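Local coordinates for 3,4-dihydroxy-2-butanone 4-phosphate synthase (Acinetobacter baumannii, PDB 6MNZ), which probably converts D-ribulose 5-phosphate into formate and 3,4-dihydroxy-2-butanone 4-phosphate, an early step in riboflavin biosynthesis, at residues I20-E25 and A173-L178. Numbering follows the deposited sequence.
Sequences ILMDDE and ARRADL. With SO4 (sulfate ion), chain E.
L178, whose backbone N donates to R174 O (2.6 Å) to close the first turn of helix 175-184, carries most of the helix side of this contact and meets M22 on strand 19-22. L178 CD1 lies against M22 CG (3.4 Å) and reaches on to SD, the two side chains running past one another in opposite directions. M22 starts with CG beside its backbone N (chi1 -61°) and runs extended as far as the sulfur. There the chain bends at chi3 (-89°), which brings M22 CE to within 4.0 Å of R175 CG. M22 SD also sits 3.8 Å from R175 CA, so the thioether rests on both the backbone and the aliphatic root of the arginine. Two residues earlier in the strand, I20 adds a looser touch, I20 CD1 to L178 O at 4.1 Å. The join is thus largely apolar. Opposite charges come near each other at its border, but E25 OE2 and R175 NH1 stay 5.9 Å apart, which would give at most a mild attraction. R174, the N-cap residue, turns its guanidinium to a sulfate, probably from the crystallisation liquor: R174 NH2 makes a weak, strongly bent bond to sulfate O1 (3.1 Å), and O2 lies in plane at the group's edge. R174 NH1 also donates to N29 O, tying the start of the helix to the loop after the strand. The first turn of helix 175-184 thus packs on strand 19-22 of the mixed sheet in the DHBP synthase part of the chain, the M22 side chain about 6 Å from that of H143, a predicted metal ligand. Strand 19-22 lies between antiparallel 31-36 and parallel 188-191; L178 and M22 both pack on I189 of the latter, while L21 points away from the contact, onto A146 and L150 of helix 143-153.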
loop_
_atom_site.group_PDB
_atom_site.type_symbol
_atom_site.label_atom_id
_atom_site.label_comp_id
_atom_site.label_asym_id
_atom_site.label_seq_id
_atom_site.Cartn_x
_atom_site.Cartn_y
_atom_site.Cartn_z
ATOM N N ILE A 20 -4.873 21.938 -24.776
ATOM C CA ILE A 20 -5.277 22.029 -23.378
ATOM C C ILE A 20 -5.915 20.710 -22.971
ATOM O O ILE A 20 -6.728 20.145 -23.710
ATOM C CB ILE A 20 -6.249 23.201 -23.161
ATOM C CG1 ILE A 20 -5.566 24.527 -23.492
ATOM C CG2 ILE A 20 -6.751 23.214 -21.726
ATOM C CD1 ILE A 20 -6.519 25.692 -23.601
ATOM N N LEU A 21 -5.492 20.183 -21.824
ATOM C CA LEU A 21 -6.011 18.930 -21.291
ATOM C C LEU A 21 -6.545 19.185 -19.890
ATOM O O LEU A 21 -5.803 19.635 -19.010
ATOM C CB LEU A 21 -4.929 17.848 -21.266
ATOM C CG LEU A 21 -4.921 16.877 -22.450
ATOM C CD1 LEU A 21 -3.698 15.974 -22.387
ATOM C CD2 LEU A 21 -6.194 16.042 -22.490
ATOM N N MET A 22 -7.805 18.832 -19.670
ATOM C CA MET A 22 -8.412 18.888 -18.351
ATOM C C MET A 22 -8.459 17.490 -17.755
ATOM O O MET A 22 -8.779 16.518 -18.447
ATOM C CB MET A 22 -9.826 19.465 -18.421
ATOM C CG MET A 22 -9.890 20.884 -18.944
ATOM S SD MET A 22 -11.570 21.546 -18.949
ATOM C CE MET A 22 -12.125 21.043 -20.573
ATOM N N ASP A 23 -8.230 17.409 -16.449
ATOM C CA ASP A 23 -8.507 16.193 -15.707
ATOM C C ASP A 23 -9.918 16.252 -15.127
ATOM O O ASP A 23 -10.669 17.205 -15.343
ATOM C CB ASP A 23 -7.467 15.997 -14.608
ATOM C CG ASP A 23 -7.617 16.999 -13.480
ATOM O OD1 ASP A 23 -8.118 18.115 -13.745
ATOM O OD2 ASP A 23 -7.497 16.574 -12.312
ATOM N N ASP A 24 -10.314 15.175 -14.454
ATOM C CA ASP A 24 -11.667 15.071 -13.929
ATOM C C ASP A 24 -11.986 16.269 -13.045
ATOM O O ASP A 24 -11.139 16.746 -12.285
ATOM C CB ASP A 24 -11.831 13.770 -13.141
ATOM C CG ASP A 24 -12.054 12.573 -14.042
ATOM O OD1 ASP A 24 -11.744 12.672 -15.247
ATOM O OD2 ASP A 24 -12.576 11.549 -13.561
ATOM N N GLU A 25 -13.213 16.776 -13.172
ATOM C CA GLU A 25 -13.599 17.973 -12.436
ATOM C C GLU A 25 -13.428 17.787 -10.936
ATOM O O GLU A 25 -13.311 18.779 -10.208
ATOM C CB GLU A 25 -15.050 18.333 -12.770
ATOM C CG GLU A 25 -15.673 19.417 -11.898
ATOM C CD GLU A 25 -17.184 19.462 -12.023
ATOM O OE1 GLU A 25 -17.873 19.234 -11.007
ATOM O OE2 GLU A 25 -17.683 19.705 -13.144
ATOM N N ALA A 173 -7.956 28.406 -13.660
ATOM C CA ALA A 173 -8.936 28.345 -14.736
ATOM C C ALA A 173 -9.680 27.016 -14.709
ATOM O O ALA A 173 -9.063 25.947 -14.754
ATOM C CB ALA A 173 -8.240 28.537 -16.083
ATOM N N ARG A 174 -11.005 27.087 -14.627
ATOM C CA ARG A 174 -11.865 25.921 -14.735
ATOM C C ARG A 174 -12.402 25.792 -16.158
ATOM O O ARG A 174 -12.093 26.595 -17.042
ATOM C CB ARG A 174 -13.012 26.010 -13.725
ATOM C CG ARG A 174 -12.575 26.444 -12.337
ATOM C CD ARG A 174 -11.407 25.611 -11.833
ATOM N NE ARG A 174 -11.128 25.865 -10.424
ATOM C CZ ARG A 174 -10.221 25.208 -9.708
ATOM N NH1 ARG A 174 -9.488 24.256 -10.270
ATOM N NH2 ARG A 174 -10.094 25.454 -8.413
ATOM N N ARG A 175 -13.204 24.744 -16.380
ATOM C CA ARG A 175 -13.666 24.414 -17.726
ATOM C C ARG A 175 -14.179 25.651 -18.454
ATOM O O ARG A 175 -13.741 25.956 -19.569
ATOM C CB ARG A 175 -14.759 23.344 -17.649
ATOM C CG ARG A 175 -15.304 22.892 -19.001
ATOM C CD ARG A 175 -16.680 22.249 -18.866
ATOM N NE ARG A 175 -17.698 23.200 -18.422
ATOM C CZ ARG A 175 -18.969 22.885 -18.193
ATOM N NH1 ARG A 175 -19.400 21.648 -18.405
ATOM N NH2 ARG A 175 -19.812 23.807 -17.746
ATOM N N ALA A 176 -15.073 26.405 -17.810
ATOM C CA ALA A 176 -15.583 27.634 -18.407
ATOM C C ALA A 176 -14.447 28.530 -18.883
ATOM O O ALA A 176 -14.379 28.898 -20.061
ATOM C CB ALA A 176 -16.465 28.373 -17.400
ATOM N N ASP A 177 -13.516 28.856 -17.984
ATOM C CA ASP A 177 -12.425 29.756 -18.342
ATOM C C ASP A 177 -11.442 29.098 -19.301
ATOM O O ASP A 177 -10.870 29.778 -20.161
ATOM C CB ASP A 177 -11.701 30.224 -17.081
ATOM C CG ASP A 177 -12.656 30.679 -15.995
ATOM O OD1 ASP A 177 -13.106 31.843 -16.049
ATOM O OD2 ASP A 177 -13.038 29.842 -15.150
ATOM N N LEU A 178 -11.259 27.779 -19.201
ATOM C CA LEU A 178 -10.359 27.091 -20.121
ATOM C C LEU A 178 -10.926 27.075 -21.535
ATOM O O LEU A 178 -10.188 27.277 -22.507
ATOM C CB LEU A 178 -10.096 25.666 -19.637
ATOM C CG LEU A 178 -9.412 25.516 -18.277
ATOM C CD1 LEU A 178 -9.454 24.064 -17.846
ATOM C CD2 LEU A 178 -7.977 26.019 -18.304
HETATM S S SO4 E . -11.201 28.621 -7.056
HETATM O O1 SO4 E . -9.934 28.522 -7.775
HETATM O O2 SO4 E . -12.288 28.171 -7.922
HETATM O O3 SO4 E . -11.144 27.776 -5.867
HETATM O O4 SO4 E . -11.432 30.008 -6.661
#